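Local atomic coordinates of citrate synthase (Sulfolobus solfataricus, PDB entry 1O7X), a protein that belongs to the citrate synthase family of largely helical enzymes and assembles here as a dimer of two copies. Residues T16-I21 / L343-E348. Residues are numbered along the deposited sequence; the frame is centred on the assembly and turned at random.
Sequences TNLTFI and LAHIIE
Leu18 lays its CD1 methyl over one face of the His345 ring, 3.6 Å from the centroid and almost on the ring normal, a CH-pi contact. Leu18 CD1 also meets Ala344 CB at 3.5 Å, so this branch touches both the imidazole and the residue before it on helix 330-352. His345 NE2 is hydrogen-bonded to Asp182 OD2, which also takes a bond from Thr19 OG1.

Beside this contact Glu348 reaches out from the helix. Its CG is anti to the backbone N (chi1 170°) and the chain stays extended, which carries the carboxylate to the turn at 16-18. Glu348 OE2 accepts from Asn17 N at 3.0 Å through its syn lone pair, in a nearly straight bond (163°). Glu348 OE1 forms a salt bridge with Lys14. Thr16 OG1 also lies against OE1, but too close for the details to be trusted. Thr16 OG1 accepts from Leu18 N at 3.0 Å, closing an ST turn. Thr16 itself pairs in a parallel beta ladder with a strand of the second subunit.

The contact joins the turn between strands 12-16 and 19-22 to helix 330-352, close to the dimer interface. Both carboxylate oxygens are engaged in this buried contact, and the bonds with Lys14 and Asn17 N probably help stabilise the negative charge of Glu348.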
loop_
_atom_site.group_PDB
_atom_site.type_symbol
_atom_site.label_atom_id
_atom_site.label_comp_id
_atom_site.label_asym_id
_atom_site.label_seq_id
_atom_site.Cartn_x
_atom_site.Cartn_y
_atom_site.Cartn_z
ATOM N N THR A 16 -3.721 -19.231 -10.426
ATOM C CA THR A 16 -4.795 -19.161 -9.417
ATOM C C THR A 16 -5.925 -20.150 -9.646
ATOM O O THR A 16 -6.290 -20.511 -10.771
ATOM C CB THR A 16 -5.352 -17.728 -9.306
ATOM O OG1 THR A 16 -6.243 -17.619 -8.196
ATOM C CG2 THR A 16 -6.131 -17.285 -10.532
ATOM N N ASN A 17 -6.547 -20.579 -8.550
ATOM C CA ASN A 17 -7.710 -21.447 -8.647
ATOM C C ASN A 17 -8.944 -20.612 -8.287
ATOM O O ASN A 17 -10.049 -21.150 -8.237
ATOM C CB ASN A 17 -7.685 -22.649 -7.746
ATOM C CG ASN A 17 -6.460 -23.499 -7.649
ATOM O OD1 ASN A 17 -6.044 -24.260 -8.529
ATOM N ND2 ASN A 17 -5.811 -23.405 -6.484
ATOM N N LEU A 18 -8.751 -19.310 -8.069
ATOM C CA LEU A 18 -9.913 -18.534 -7.676
ATOM C C LEU A 18 -10.822 -18.100 -8.808
ATOM O O LEU A 18 -12.039 -18.273 -8.607
ATOM C CB LEU A 18 -9.522 -17.300 -6.863
ATOM C CG LEU A 18 -8.694 -17.528 -5.606
ATOM C CD1 LEU A 18 -8.305 -16.177 -5.005
ATOM C CD2 LEU A 18 -9.444 -18.395 -4.597
ATOM N N THR A 19 -10.420 -17.380 -9.834
ATOM C CA THR A 19 -11.460 -16.821 -10.702
ATOM C C THR A 19 -11.144 -17.080 -12.152
ATOM O O THR A 19 -10.009 -16.897 -12.581
ATOM C CB THR A 19 -11.460 -15.304 -10.434
ATOM O OG1 THR A 19 -11.892 -15.062 -9.090
ATOM C CG2 THR A 19 -12.302 -14.545 -11.436
ATOM N N PHE A 20 -12.157 -17.540 -12.872
ATOM C CA PHE A 20 -11.968 -17.835 -14.296
ATOM C C PHE A 20 -12.910 -16.976 -15.127
ATOM O O PHE A 20 -14.093 -16.820 -14.825
ATOM C CB PHE A 20 -12.108 -19.342 -14.525
ATOM C CG PHE A 20 -12.222 -19.643 -15.995
ATOM C CD1 PHE A 20 -11.099 -19.652 -16.800
ATOM C CD2 PHE A 20 -13.481 -19.853 -16.552
ATOM C CE1 PHE A 20 -11.232 -19.882 -18.161
ATOM C CE2 PHE A 20 -13.612 -20.096 -17.906
ATOM C CZ PHE A 20 -12.483 -20.111 -18.706
ATOM N N ILE A 21 -12.358 -16.325 -16.138
ATOM C CA ILE A 21 -13.098 -15.426 -17.000
ATOM C C ILE A 21 -12.950 -15.845 -18.453
ATOM O O ILE A 21 -11.864 -16.235 -18.831
ATOM C CB ILE A 21 -12.613 -13.972 -16.882
ATOM C CG1 ILE A 21 -13.114 -13.371 -15.563
ATOM C CG2 ILE A 21 -13.107 -13.136 -18.048
ATOM C CD1 ILE A 21 -12.089 -12.552 -14.817
ATOM N N LEU A 343 -8.204 -10.962 0.290
ATOM C CA LEU A 343 -7.756 -12.005 1.222
ATOM C C LEU A 343 -7.482 -13.358 0.586
ATOM O O LEU A 343 -6.404 -13.954 0.773
ATOM C CB LEU A 343 -8.721 -12.089 2.424
ATOM C CG LEU A 343 -8.801 -10.713 3.117
ATOM C CD1 LEU A 343 -10.006 -10.536 4.001
ATOM C CD2 LEU A 343 -7.546 -10.511 3.945
ATOM N N ALA A 344 -8.371 -13.899 -0.242
ATOM C CA ALA A 344 -8.131 -15.179 -0.887
ATOM C C ALA A 344 -6.892 -15.187 -1.778
ATOM O O ALA A 344 -6.193 -16.199 -1.907
ATOM C CB ALA A 344 -9.320 -15.591 -1.731
ATOM N N HIS A 345 -6.609 -14.066 -2.417
ATOM C CA HIS A 345 -5.458 -13.951 -3.314
ATOM C C HIS A 345 -4.129 -13.921 -2.578
ATOM O O HIS A 345 -3.213 -14.669 -2.958
ATOM C CB HIS A 345 -5.602 -12.730 -4.210
ATOM C CG HIS A 345 -6.219 -13.073 -5.531
ATOM N ND1 HIS A 345 -5.571 -13.878 -6.448
ATOM C CD2 HIS A 345 -7.403 -12.719 -6.077
ATOM C CE1 HIS A 345 -6.337 -13.983 -7.521
ATOM N NE2 HIS A 345 -7.442 -13.289 -7.323
ATOM N N ILE A 346 -4.059 -13.126 -1.512
ATOM C CA ILE A 346 -2.802 -13.095 -0.743
ATOM C C ILE A 346 -2.651 -14.420 -0.009
ATOM O O ILE A 346 -1.535 -14.946 0.031
ATOM C CB ILE A 346 -2.675 -11.899 0.215
ATOM C CG1 ILE A 346 -3.702 -11.973 1.331
ATOM C CG2 ILE A 346 -2.803 -10.604 -0.585
ATOM C CD1 ILE A 346 -3.780 -10.767 2.219
ATOM N N ILE A 347 -3.757 -15.003 0.475
ATOM C CA ILE A 347 -3.627 -16.281 1.148
ATOM C C ILE A 347 -3.155 -17.343 0.152
ATOM O O ILE A 347 -2.212 -18.094 0.431
ATOM C CB ILE A 347 -4.881 -16.740 1.906
ATOM C CG1 ILE A 347 -5.323 -15.669 2.888
ATOM C CG2 ILE A 347 -4.564 -18.056 2.646
ATOM C CD1 ILE A 347 -6.440 -15.955 3.849
ATOM N N GLU A 348 -3.754 -17.374 -1.040
ATOM C CA GLU A 348 -3.339 -18.363 -2.037
ATOM C C GLU A 348 -1.854 -18.196 -2.337
ATOM O O GLU A 348 -1.130 -19.164 -2.502
ATOM C CB GLU A 348 -4.175 -18.243 -3.308
ATOM C CG GLU A 348 -3.655 -19.060 -4.477
ATOM C CD GLU A 348 -4.651 -19.102 -5.620
ATOM O OE1 GLU A 348 -4.910 -18.027 -6.193
ATOM O OE2 GLU A 348 -5.174 -20.195 -5.952
#